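PDB 2HES: cytosolic iron-sulfur protein assembly protein 1 from Saccharomyces cerevisiae, which serves as an essential component of the cytosolic iron-sulfur protein assembly machinery and is required for the maturation of extramitochondrial iron-sulfur proteins. Local coordinates for residues I160-E165 against G210-C215; L214-D219 against R224-M229; M229-D232 against Q236-W239; V256-G259 against L263-S266; V275-D280 against K284-R289. All blocks are in the same frame, centred on the assembly; numbering follows the deposited sequence.

Contact 1 (I160-E165 against G210-C215); sequences IWHPSE and GVFRLC
The ring of Phe212 turns its edge toward one face of the His162 imidazole in an offset edge-to-face pair. The centroids are 5.1 Å apart and the planes stand at 74°. CD1 of Phe212 comes closest, 3.5 Å from NE2 of His162. Pro163 CD lies over the other face of the imidazole, toward its rim, while water 2 sits at the edge in the ring plane. CG of Glu165 comes to 3.7 Å from CE1 of Phe212. The two segments belong to successive WD repeats, WD 4 and WD 5, so the pair bridges neighbouring blades of the beta-propeller. His162 follows strand 156-161, and Phe212 precedes strand 213-218. Phe205 adds a further edge-to-face partner to His162. With CG anti to the backbone N (chi1 -172°), the imidazole reaches across toward the other blade. Its ND1 accepts a hydrogen bond from Ser164 N at 3.1 Å and a weak one from Glu165 N, which limits rotation of the ring. On the far side NE2 is bonded to water 1, which accepts from Arg213 N. A weak bond joins NE2 to water 2, which lies 2.6 Å from Gly210 O. A leucine in place of His162 would probably leave the Ser164 amide without its acceptor and both waters without their link between the blades. Leu167 touches both rings from strand 167-172.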
# COMPACT_ATOMS: atom_id res chain seq x y z
N ILE A 160 4.63 3.31 -2.46
CA ILE A 160 4.21 4.00 -1.26
C ILE A 160 5.16 5.13 -0.99
O ILE A 160 6.36 5.02 -1.27
CB ILE A 160 4.03 3.07 -0.03
CG1 ILE A 160 3.16 3.73 1.05
CG2 ILE A 160 5.44 2.58 0.48
CD1 ILE A 160 2.68 2.75 2.09
N TRP A 161 4.61 6.26 -0.55
CA TRP A 161 5.46 7.36 -0.12
C TRP A 161 5.71 7.38 1.38
O TRP A 161 4.87 6.94 2.19
CB TRP A 161 4.82 8.71 -0.50
CG TRP A 161 4.56 8.89 -1.94
CD1 TRP A 161 3.51 8.36 -2.69
CD2 TRP A 161 5.29 9.74 -2.84
NE1 TRP A 161 3.58 8.81 -3.98
CE2 TRP A 161 4.66 9.64 -4.11
CE3 TRP A 161 6.41 10.57 -2.70
CZ2 TRP A 161 5.13 10.33 -5.24
CZ3 TRP A 161 6.91 11.21 -3.82
CH2 TRP A 161 6.26 11.10 -5.08
N HIS A 162 6.87 7.96 1.75
CA HIS A 162 7.18 8.26 3.14
C HIS A 162 6.07 9.18 3.74
O HIS A 162 5.44 9.92 2.98
CB HIS A 162 8.56 8.91 3.18
CG HIS A 162 9.10 9.11 4.56
ND1 HIS A 162 8.83 10.24 5.32
CD2 HIS A 162 9.89 8.32 5.33
CE1 HIS A 162 9.43 10.12 6.49
NE2 HIS A 162 10.05 8.95 6.53
N PRO A 163 5.81 9.11 5.07
CA PRO A 163 4.73 9.89 5.68
C PRO A 163 4.90 11.41 5.60
O PRO A 163 3.88 12.13 5.72
CB PRO A 163 4.71 9.42 7.14
CG PRO A 163 6.09 8.84 7.37
CD PRO A 163 6.41 8.19 6.04
N SER A 164 6.14 11.86 5.39
CA SER A 164 6.53 13.30 5.51
C SER A 164 7.73 13.78 4.66
O SER A 164 8.21 14.92 4.81
CB SER A 164 6.89 13.61 6.95
OG SER A 164 8.08 12.94 7.28
N GLU A 165 8.29 12.90 3.85
CA GLU A 165 9.31 13.34 2.91
C GLU A 165 8.83 12.94 1.51
O GLU A 165 7.97 12.09 1.40
CB GLU A 165 10.65 12.70 3.22
CG GLU A 165 11.11 12.90 4.67
CD GLU A 165 11.78 14.24 4.89
OE1 GLU A 165 12.52 14.71 4.00
OE2 GLU A 165 11.58 14.84 5.96
N GLY A 210 12.66 11.30 12.15
CA GLY A 210 14.11 11.28 11.90
C GLY A 210 14.47 10.38 10.73
O GLY A 210 13.68 10.24 9.76
N VAL A 211 15.65 9.77 10.81
CA VAL A 211 16.20 9.01 9.69
C VAL A 211 15.33 7.78 9.38
O VAL A 211 14.65 7.23 10.27
CB VAL A 211 17.68 8.64 9.91
CG1 VAL A 211 18.52 9.95 10.07
CG2 VAL A 211 17.81 7.71 11.14
N PHE A 212 15.40 7.33 8.13
CA PHE A 212 14.33 6.47 7.57
C PHE A 212 14.54 4.99 7.79
O PHE A 212 15.67 4.51 7.83
CB PHE A 212 14.21 6.67 6.05
CG PHE A 212 14.38 8.10 5.60
CD1 PHE A 212 13.51 9.11 6.03
CD2 PHE A 212 15.43 8.43 4.74
CE1 PHE A 212 13.68 10.42 5.61
CE2 PHE A 212 15.62 9.77 4.30
CZ PHE A 212 14.73 10.75 4.76
N ARG A 213 13.43 4.26 7.92
CA ARG A 213 13.47 2.78 7.79
C ARG A 213 12.26 2.35 6.99
O ARG A 213 11.33 3.14 6.78
CB ARG A 213 13.44 2.08 9.15
CG ARG A 213 14.66 2.39 10.00
CD ARG A 213 14.72 1.40 11.18
NE ARG A 213 13.57 1.59 12.07
CZ ARG A 213 13.37 0.88 13.18
NH1 ARG A 213 14.24 -0.08 13.53
NH2 ARG A 213 12.32 1.13 13.94
N LEU A 214 12.29 1.11 6.51
CA LEU A 214 11.18 0.61 5.69
C LEU A 214 11.00 -0.88 5.98
O LEU A 214 12.02 -1.56 6.17
CB LEU A 214 11.57 0.78 4.20
CG LEU A 214 10.60 0.31 3.15
CD1 LEU A 214 9.88 1.53 2.61
CD2 LEU A 214 11.30 -0.48 2.02
N CYS A 215 9.76 -1.38 6.03
CA CYS A 215 9.59 -2.85 6.05
C CYS A 215 9.00 -3.33 4.75
O CYS A 215 8.29 -2.58 4.02
CB CYS A 215 8.72 -3.30 7.23
SG CYS A 215 6.99 -2.68 7.17
O HOH W 1 11.04 6.31 7.90
O HOH W 2 11.10 9.85 9.31

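Contact 2 (L214-D219 against R224-M229)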
# COMPACT_ATOMS: atom_id res chain seq x y z
N LEU A 214 12.29 1.11 6.51
CA LEU A 214 11.18 0.61 5.69
C LEU A 214 11.00 -0.88 5.98
O LEU A 214 12.02 -1.56 6.17
CB LEU A 214 11.57 0.78 4.20
CG LEU A 214 10.60 0.31 3.15
CD1 LEU A 214 9.88 1.53 2.61
CD2 LEU A 214 11.30 -0.48 2.02
N CYS A 215 9.76 -1.38 6.03
CA CYS A 215 9.59 -2.85 6.05
C CYS A 215 9.00 -3.33 4.75
O CYS A 215 8.29 -2.58 4.02
CB CYS A 215 8.72 -3.30 7.23
SG CYS A 215 6.99 -2.68 7.17
N SER A 216 9.33 -4.55 4.38
CA SER A 216 8.85 -5.10 3.09
C SER A 216 8.49 -6.58 3.25
O SER A 216 9.09 -7.30 4.06
CB SER A 216 9.92 -4.97 1.99
OG SER A 216 11.13 -5.65 2.39
N GLY A 217 7.52 -7.04 2.46
CA GLY A 217 7.03 -8.41 2.60
C GLY A 217 7.10 -9.12 1.27
O GLY A 217 6.85 -8.51 0.26
N SER A 218 7.51 -10.40 1.27
CA SER A 218 7.88 -11.06 0.04
C SER A 218 7.28 -12.49 -0.15
O SER A 218 6.81 -13.07 0.83
CB SER A 218 9.41 -11.08 -0.08
OG SER A 218 9.89 -11.94 -1.09
N ASP A 219 7.30 -12.95 -1.41
CA ASP A 219 7.08 -14.37 -1.76
C ASP A 219 7.99 -15.30 -0.97
O ASP A 219 7.64 -16.49 -0.74
CB ASP A 219 7.36 -14.58 -3.25
CG ASP A 219 6.07 -14.59 -4.08
OD1 ASP A 219 4.99 -14.38 -3.52
OD2 ASP A 219 6.16 -14.77 -5.30
N ARG A 224 11.25 -8.04 5.85
CA ARG A 224 12.57 -7.41 6.18
C ARG A 224 12.37 -6.00 6.70
O ARG A 224 11.44 -5.30 6.27
CB ARG A 224 13.45 -7.35 4.91
CG ARG A 224 14.02 -8.74 4.48
CD ARG A 224 14.94 -8.71 3.22
NE ARG A 224 15.56 -10.06 3.15
CZ ARG A 224 16.88 -10.32 3.17
NH1 ARG A 224 17.75 -9.34 3.19
NH2 ARG A 224 17.30 -11.59 3.13
N VAL A 225 13.27 -5.55 7.57
CA VAL A 225 13.28 -4.16 7.99
C VAL A 225 14.61 -3.62 7.48
O VAL A 225 15.68 -4.19 7.74
CB VAL A 225 13.15 -4.03 9.48
CG1 VAL A 225 13.34 -2.61 9.94
CG2 VAL A 225 11.80 -4.55 9.94
N TRP A 226 14.52 -2.54 6.71
CA TRP A 226 15.66 -1.94 6.07
C TRP A 226 15.90 -0.61 6.76
O TRP A 226 14.94 0.12 7.07
CB TRP A 226 15.31 -1.66 4.61
CG TRP A 226 14.86 -2.85 3.83
CD1 TRP A 226 13.55 -3.32 3.67
CD2 TRP A 226 15.69 -3.70 3.01
NE1 TRP A 226 13.56 -4.44 2.84
CE2 TRP A 226 14.85 -4.65 2.40
CE3 TRP A 226 17.08 -3.73 2.72
CZ2 TRP A 226 15.35 -5.67 1.54
CZ3 TRP A 226 17.57 -4.76 1.85
CH2 TRP A 226 16.71 -5.69 1.28
N LYS A 227 17.17 -0.22 6.84
CA LYS A 227 17.55 1.00 7.53
C LYS A 227 18.45 1.86 6.66
O LYS A 227 19.44 1.38 6.12
CB LYS A 227 18.37 0.62 8.74
CG LYS A 227 19.03 1.84 9.46
CD LYS A 227 19.81 1.32 10.72
CE LYS A 227 19.01 0.78 11.82
NZ LYS A 227 20.17 0.21 12.68
N TYR A 228 18.11 3.14 6.56
CA TYR A 228 18.96 4.10 5.86
C TYR A 228 20.25 4.40 6.67
O TYR A 228 20.18 4.58 7.89
CB TYR A 228 18.15 5.38 5.68
CG TYR A 228 18.89 6.59 5.23
CD1 TYR A 228 19.37 6.69 3.94
CD2 TYR A 228 19.03 7.71 6.07
CE1 TYR A 228 20.01 7.83 3.49
CE2 TYR A 228 19.64 8.88 5.60
CZ TYR A 228 20.14 8.91 4.32
OH TYR A 228 20.79 10.04 3.86
N MET A 229 21.39 4.45 5.98
CA MET A 229 22.70 4.54 6.61
C MET A 229 23.47 5.75 6.07
O MET A 229 24.69 5.82 6.22
CB MET A 229 23.50 3.22 6.40
CG MET A 229 22.89 1.95 7.01
SD MET A 229 22.96 2.01 8.79
CE MET A 229 24.72 1.78 9.08
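Ser216 OG accepts a hydrogen bond from Trp226 NE1 at 2.8 Å, with an N-H...O angle of 165°. The oxygen lies almost exactly in the indole plane. Ser216 OG sits between its own backbone N and carbonyl carbon (chi1 58°), which turns it toward the indole. The same hydroxyl is hydrogen-bonded to His196 NE2, so it joins the histidine to the tryptophan. This His-Ser-Trp chain matches three members of the Asp-His-Ser/Thr-Trp tetrad of WD40 repeats. Leu214 O also lies at the indole edge, near its plane, and takes the backbone N-H of Trp226 at 2.7 Å. CD2 of Leu214 packs on CD1 of the indole at 4.0 Å. The backbones form an antiparallel pair in the hairpin of strands 213-218 and 223-231, within WD 5. Leu214 and Trp226 form one hydrogen-bonded pair, Ser216 and Arg224 the next. Cys215 and Val225 form the non-hydrogen-bonded pair between them. Their side chains lie on the other face of the sheet, where CB of Cys215 is 4.3 Å from CG2 of Val225. There Cys215 and Val225 touch Trp258 of strand 253-258. The buried indole N-H is thus satisfied by a hydroxyl that is itself shared with His196, and the bond is likely to restrict the indole's rotation.

Contact 3 (M229-D232 against Q236-W239); sequences MGDD and QQEW
The backbones of Met229-Asp232 and Gln236-Trp239 run antiparallel, their strand axes 4.7 Å apart at closest approach, with Asp231 and Gln237 as a non-hydrogen-bonded pair. Met229 N donates to Glu238 O, Glu238 N to Gly230 O, and Asp232 N to Gln236 O. Gly230 has a positive phi (100°), at which a side chain would press on the preceding carbonyl oxygen. Asp231 and Gln237 lie side by side and point the same way. OD1 of Asp231 comes to 3.5 Å from CG of Gln237. Water 3 joins their ends: it donates to Asp231 OD2 at 2.7 Å and accepts from Gln237 NE2 at 3.2 Å. OD1 of Asp231 is also bonded to Tyr228 OH. Asp232 and Gln236 likewise run alongside each other. Asp232 OD1 accepts from Gln236 N at 2.9 Å, and the donor comes from above the carboxylate plane. The chi1 of 74° places the carboxylate over the turn, where the same oxygen also takes Asp234 N. The extended Glu238 side chain reaches across to the other strand, with OE2 3.1 Å from CB of Asp232. The two acid groups are near but not in contact, with Asp232 OD2 and Glu238 OE2 4.7 Å apart, and their like charges may disfavour each other. The contact is the surface end of the hairpin formed by strands 223-231 and 237-244, the outer strands of the WD 5 blade. Gln237 and Trp239 turn toward the preceding blade, where they touch strands 177-183 and 186-193.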
# COMPACT_ATOMS: atom_id res chain seq x y z
N MET A 229 21.39 4.45 5.98
CA MET A 229 22.70 4.54 6.61
C MET A 229 23.47 5.75 6.07
O MET A 229 24.69 5.82 6.22
CB MET A 229 23.50 3.22 6.40
CG MET A 229 22.89 1.95 7.01
SD MET A 229 22.96 2.01 8.79
CE MET A 229 24.72 1.78 9.08
N GLY A 230 22.75 6.70 5.47
CA GLY A 230 23.28 7.99 5.03
C GLY A 230 23.55 8.01 3.53
O GLY A 230 23.51 6.96 2.87
N ASP A 231 23.82 9.19 3.01
CA ASP A 231 24.11 9.34 1.58
C ASP A 231 25.56 8.99 1.30
O ASP A 231 26.41 9.16 2.18
CB ASP A 231 23.83 10.77 1.17
CG ASP A 231 22.34 11.05 1.03
OD1 ASP A 231 21.49 10.22 1.40
OD2 ASP A 231 22.01 12.16 0.55
N ASP A 232 25.84 8.47 0.10
CA ASP A 232 27.20 8.24 -0.31
C ASP A 232 27.72 9.49 -1.01
O ASP A 232 27.03 10.52 -1.08
CB ASP A 232 27.33 6.94 -1.14
CG ASP A 232 26.78 7.09 -2.57
OD1 ASP A 232 26.37 8.21 -2.95
OD2 ASP A 232 26.76 6.04 -3.27
N GLN A 236 23.68 9.22 -3.57
CA GLN A 236 22.87 8.02 -3.52
C GLN A 236 22.71 7.68 -2.06
O GLN A 236 23.48 8.19 -1.23
CB GLN A 236 23.62 6.90 -4.18
CG GLN A 236 23.73 7.04 -5.71
CD GLN A 236 22.46 6.52 -6.37
OE1 GLN A 236 21.71 7.29 -6.91
NE2 GLN A 236 22.19 5.21 -6.24
N GLN A 237 21.74 6.83 -1.74
CA GLN A 237 21.49 6.46 -0.34
C GLN A 237 21.99 5.08 -0.06
O GLN A 237 21.73 4.15 -0.83
CB GLN A 237 19.99 6.50 -0.04
CG GLN A 237 19.38 7.92 -0.13
CD GLN A 237 17.92 7.99 0.31
OE1 GLN A 237 17.28 6.96 0.52
NE2 GLN A 237 17.40 9.24 0.45
N GLU A 238 22.68 4.93 1.07
CA GLU A 238 23.14 3.63 1.53
C GLU A 238 22.09 3.07 2.46
O GLU A 238 21.67 3.73 3.39
CB GLU A 238 24.48 3.76 2.24
CG GLU A 238 25.51 4.49 1.38
CD GLU A 238 26.94 4.31 1.85
OE1 GLU A 238 27.19 3.61 2.88
OE2 GLU A 238 27.84 4.89 1.19
N TRP A 239 21.67 1.85 2.19
CA TRP A 239 20.61 1.22 2.96
C TRP A 239 21.03 -0.26 3.22
O TRP A 239 21.68 -0.88 2.34
CB TRP A 239 19.32 1.37 2.11
CG TRP A 239 18.13 1.47 2.85
CD1 TRP A 239 17.69 0.49 3.66
CD2 TRP A 239 17.11 2.53 2.91
NE1 TRP A 239 16.51 0.84 4.23
CE2 TRP A 239 16.13 2.07 3.80
CE3 TRP A 239 16.95 3.82 2.32
CZ2 TRP A 239 14.99 2.79 4.13
CZ3 TRP A 239 15.79 4.55 2.66
CH2 TRP A 239 14.84 4.02 3.57
O HOH W 3 19.43 11.63 -0.07

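Contact 4 (V256-G259 against L263-S266)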
# COMPACT_ATOMS: atom_id res chain seq x y z
N VAL A 256 2.26 -5.63 4.05
CA VAL A 256 2.70 -5.17 5.34
C VAL A 256 2.28 -3.74 5.56
O VAL A 256 2.11 -2.97 4.59
CB VAL A 256 4.27 -5.26 5.48
CG1 VAL A 256 4.76 -6.70 5.39
CG2 VAL A 256 4.94 -4.45 4.37
N ALA A 257 2.17 -3.38 6.84
CA ALA A 257 1.75 -2.02 7.25
C ALA A 257 2.42 -1.65 8.55
O ALA A 257 2.43 -2.45 9.51
CB ALA A 257 0.22 -1.97 7.41
N TRP A 258 3.00 -0.46 8.57
CA TRP A 258 3.76 -0.03 9.70
C TRP A 258 3.00 1.13 10.30
O TRP A 258 2.88 2.21 9.68
CB TRP A 258 5.18 0.37 9.32
CG TRP A 258 6.19 0.30 10.48
CD1 TRP A 258 5.92 0.42 11.83
CD2 TRP A 258 7.61 0.21 10.37
NE1 TRP A 258 7.09 0.33 12.56
CE2 TRP A 258 8.14 0.22 11.68
CE3 TRP A 258 8.50 0.07 9.28
CZ2 TRP A 258 9.52 0.08 11.95
CZ3 TRP A 258 9.87 -0.05 9.54
CH2 TRP A 258 10.37 -0.05 10.87
N GLY A 259 2.45 0.91 11.49
CA GLY A 259 1.59 1.93 12.08
C GLY A 259 2.32 3.06 12.77
O GLY A 259 3.52 2.93 13.08
N LEU A 263 4.07 -0.37 15.41
CA LEU A 263 3.89 -1.81 15.23
C LEU A 263 3.79 -2.15 13.75
O LEU A 263 3.14 -1.43 13.00
CB LEU A 263 2.60 -2.31 15.92
CG LEU A 263 2.44 -2.14 17.43
CD1 LEU A 263 1.11 -2.72 17.88
CD2 LEU A 263 3.61 -2.73 18.23
N ILE A 264 4.36 -3.28 13.36
CA ILE A 264 4.23 -3.77 11.98
C ILE A 264 3.12 -4.85 11.98
O ILE A 264 3.06 -5.67 12.89
CB ILE A 264 5.57 -4.39 11.44
CG1 ILE A 264 6.63 -3.30 11.28
CG2 ILE A 264 5.36 -5.13 10.09
CD1 ILE A 264 8.00 -3.86 10.91
N ALA A 265 2.28 -4.82 10.96
CA ALA A 265 1.35 -5.92 10.66
C ALA A 265 1.69 -6.58 9.33
O ALA A 265 2.09 -5.90 8.36
CB ALA A 265 -0.09 -5.37 10.63
N SER A 266 1.57 -7.91 9.26
CA SER A 266 1.73 -8.61 7.99
C SER A 266 0.56 -9.57 7.73
O SER A 266 -0.07 -10.06 8.68
CB SER A 266 3.05 -9.39 7.94
OG SER A 266 3.09 -10.43 8.93
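Ile264 lays its CG1 over one face of the Trp258 indole, 3.6 Å from the centroid of the five-membered ring and only 4° off the ring normal. This is a CH-pi contact, with CD1 of Ile264 reaching on toward CD2 and CE2 of the indole. Trp258 has CG anti to the backbone N (chi1 -157°), and this swings the indole across the neighbouring strand toward Ile264. On the same face of the sheet, CG1 of Val256 meets CB of Ser266 at 4.1 Å. Ala257 and Ala265 point to the opposite face, where both touch Val301 of strand 298-303. Between the strands, Ala257 and Ala265 exchange two backbone hydrogen bonds, while Gly259 N donates to Leu263 O at 2.9 Å. Cys215 and Val225 of the WD 5 blade touch Ile264. All the touching residues are buried. The arrangement is that of the antiparallel hairpin formed by the two innermost strands of a WD40 propeller blade, here WD 6, with Val256, Trp258 and Ile264 packed against the WD 5 blade and Ala257, Ala265 and Leu263 against strand 298-303.

Contact 5 (V275-D280 against K284-R289); sequences VYEEVD and KVFAKR
Val275 O accepts two backbone N-H groups, from Phe286 at 2.7 Å and from Ala287 at 3.2 Å. Both donors approach from the same face of the carbonyl plane. In return Val275 N donates to Ala287 O at 2.8 Å. Beside this pair, CG1 of Val275 packs on CB of Phe286 at 4.0 Å, the two side chains lying alongside each other. Glu277 crosses the Phe286 ring obliquely, the carboxylate and ring planes 74° apart. Its OE1 comes to 3.3 Å from CD1 of Phe286. Glu277 CG is anti to the backbone N (chi1 180°), and the extended chain carries the carboxylate to the CD1-CE1 side of the ring. An alanine in place of Glu277 would probably strip one flank of Phe286 of its cover and leave the ring freer to turn. Phe286 and Ala287 together face Val275, which makes this a classic beta bulge in the outer hairpin of the WD 6 blade, between strands 273-279 and 282-289. Past the bulge, regular pairing resumes as Glu277 and Lys284 bond to each other through both N-H and C=O groups. At the bulge the side chains of Tyr276 and Val285 diverge, yet CD1 of Tyr276 still meets CG2 of Val285 at 4.1 Å. Farther out, Tyr276 OH is bonded to Ser266 OG, which probably holds the phenol end, and the ring is flanked by Leu245, Val248 and Trp283. Leu263 touches Val275 and Glu277 from the inner side of the blade. Glu278 forms a salt bridge with Arg213 of the WD 5 blade.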
# COMPACT_ATOMS: atom_id res chain seq x y z
N VAL A 275 1.16 -9.34 14.15
CA VAL A 275 1.63 -8.03 14.60
C VAL A 275 2.95 -8.23 15.32
O VAL A 275 3.09 -9.17 16.11
CB VAL A 275 0.60 -7.34 15.56
CG1 VAL A 275 1.08 -5.96 16.02
CG2 VAL A 275 -0.76 -7.25 14.85
N TYR A 276 3.89 -7.31 15.08
CA TYR A 276 5.25 -7.36 15.64
C TYR A 276 5.59 -6.07 16.38
O TYR A 276 5.19 -4.97 15.96
CB TYR A 276 6.27 -7.52 14.52
CG TYR A 276 5.93 -8.53 13.47
CD1 TYR A 276 6.45 -9.84 13.54
CD2 TYR A 276 5.11 -8.21 12.38
CE1 TYR A 276 6.18 -10.76 12.53
CE2 TYR A 276 4.83 -9.13 11.37
CZ TYR A 276 5.32 -10.42 11.47
OH TYR A 276 5.07 -11.32 10.46
N GLU A 277 6.36 -6.18 17.46
CA GLU A 277 6.71 -5.01 18.24
C GLU A 277 8.23 -5.00 18.46
O GLU A 277 8.81 -6.05 18.66
CB GLU A 277 5.97 -5.04 19.60
CG GLU A 277 6.28 -3.86 20.49
CD GLU A 277 5.74 -4.03 21.89
OE1 GLU A 277 5.75 -5.18 22.41
OE2 GLU A 277 5.28 -3.02 22.47
N GLU A 278 8.85 -3.81 18.39
CA GLU A 278 10.29 -3.65 18.56
C GLU A 278 10.55 -3.13 19.97
O GLU A 278 10.10 -2.03 20.33
CB GLU A 278 10.84 -2.64 17.52
CG GLU A 278 12.34 -2.61 17.39
CD GLU A 278 12.85 -1.51 16.47
OE1 GLU A 278 12.18 -0.45 16.39
OE2 GLU A 278 13.92 -1.72 15.87
N VAL A 279 11.27 -3.92 20.75
CA VAL A 279 11.62 -3.56 22.12
C VAL A 279 13.08 -3.88 22.34
O VAL A 279 13.52 -4.99 22.02
CB VAL A 279 10.79 -4.35 23.15
CG1 VAL A 279 11.02 -3.80 24.56
CG2 VAL A 279 9.30 -4.34 22.81
N ASP A 280 13.84 -2.93 22.88
CA ASP A 280 15.25 -3.15 23.19
C ASP A 280 16.04 -3.60 21.97
O ASP A 280 16.93 -4.45 22.06
CB ASP A 280 15.41 -4.20 24.30
CG ASP A 280 14.82 -3.76 25.62
OD1 ASP A 280 14.50 -2.55 25.81
OD2 ASP A 280 14.69 -4.64 26.50
N LYS A 284 9.68 -8.93 18.12
CA LYS A 284 8.95 -10.11 18.57
C LYS A 284 7.56 -10.06 17.97
O LYS A 284 7.05 -8.99 17.70
CB LYS A 284 8.81 -10.13 20.09
CG LYS A 284 10.12 -10.40 20.80
CD LYS A 284 9.92 -10.64 22.31
CE LYS A 284 11.30 -10.89 22.98
NZ LYS A 284 11.36 -10.57 24.45
N VAL A 285 6.96 -11.23 17.77
CA VAL A 285 5.55 -11.31 17.49
C VAL A 285 4.78 -10.83 18.71
O VAL A 285 4.91 -11.40 19.82
CB VAL A 285 5.13 -12.75 17.08
CG1 VAL A 285 3.62 -12.82 16.89
CG2 VAL A 285 5.90 -13.20 15.83
N PHE A 286 4.05 -9.73 18.52
CA PHE A 286 3.19 -9.13 19.51
C PHE A 286 1.86 -9.92 19.61
O PHE A 286 1.38 -10.18 20.72
CB PHE A 286 2.91 -7.65 19.12
CG PHE A 286 2.21 -6.84 20.18
CD1 PHE A 286 2.85 -6.46 21.34
CD2 PHE A 286 0.89 -6.43 19.99
CE1 PHE A 286 2.19 -5.70 22.30
CE2 PHE A 286 0.23 -5.65 20.94
CZ PHE A 286 0.87 -5.29 22.09
N ALA A 287 1.28 -10.29 18.48
CA ALA A 287 0.03 -11.06 18.40
C ALA A 287 -0.06 -11.73 17.05
O ALA A 287 0.54 -11.25 16.08
CB ALA A 287 -1.18 -10.15 18.62
N LYS A 288 -0.80 -12.83 16.95
CA LYS A 288 -1.10 -13.44 15.66
C LYS A 288 -2.41 -14.20 15.65
O LYS A 288 -2.88 -14.63 16.70
CB LYS A 288 0.04 -14.31 15.13
CG LYS A 288 0.38 -15.53 15.97
CD LYS A 288 1.66 -16.17 15.49
CE LYS A 288 1.42 -17.24 14.44
NZ LYS A 288 2.39 -18.40 14.64
N ARG A 289 -2.99 -14.36 14.45
CA ARG A 289 -4.25 -15.09 14.30
C ARG A 289 -4.30 -15.83 12.98
O ARG A 289 -3.93 -15.29 11.93
CB ARG A 289 -5.44 -14.13 14.47
CG ARG A 289 -6.79 -14.82 14.41
CD ARG A 289 -7.82 -14.03 15.17
NE ARG A 289 -9.13 -14.64 14.98
CZ ARG A 289 -10.18 -14.44 15.77
NH1 ARG A 289 -10.09 -13.66 16.83
NH2 ARG A 289 -11.33 -15.04 15.49

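Overall arrangement
Contact 4 is wholly buried and contact 2 nearly so, contacts 1 and 5 are partly buried, and contact 3 lies at the surface. Contacts 2 and 3 share Met229 and strand 223-231, contact 2 using its N-terminal part and contact 3 its C-terminal end. Contacts 1 and 2 share Leu214 and Cys215. Contacts 4 and 5 belong to one sheet. Contact 1 differs in bridging blades, by rings and waters rather than backbone pairing. Apolar packing dominates contact 4, and a serine-indole bond marks contact 2. Carboxylates in contact 3 accept from a backbone N-H and a water, whereas in contact 5 Glu277 lies against an aromatic ring. Arg213 and Glu278 tie contact 1 to contact 5.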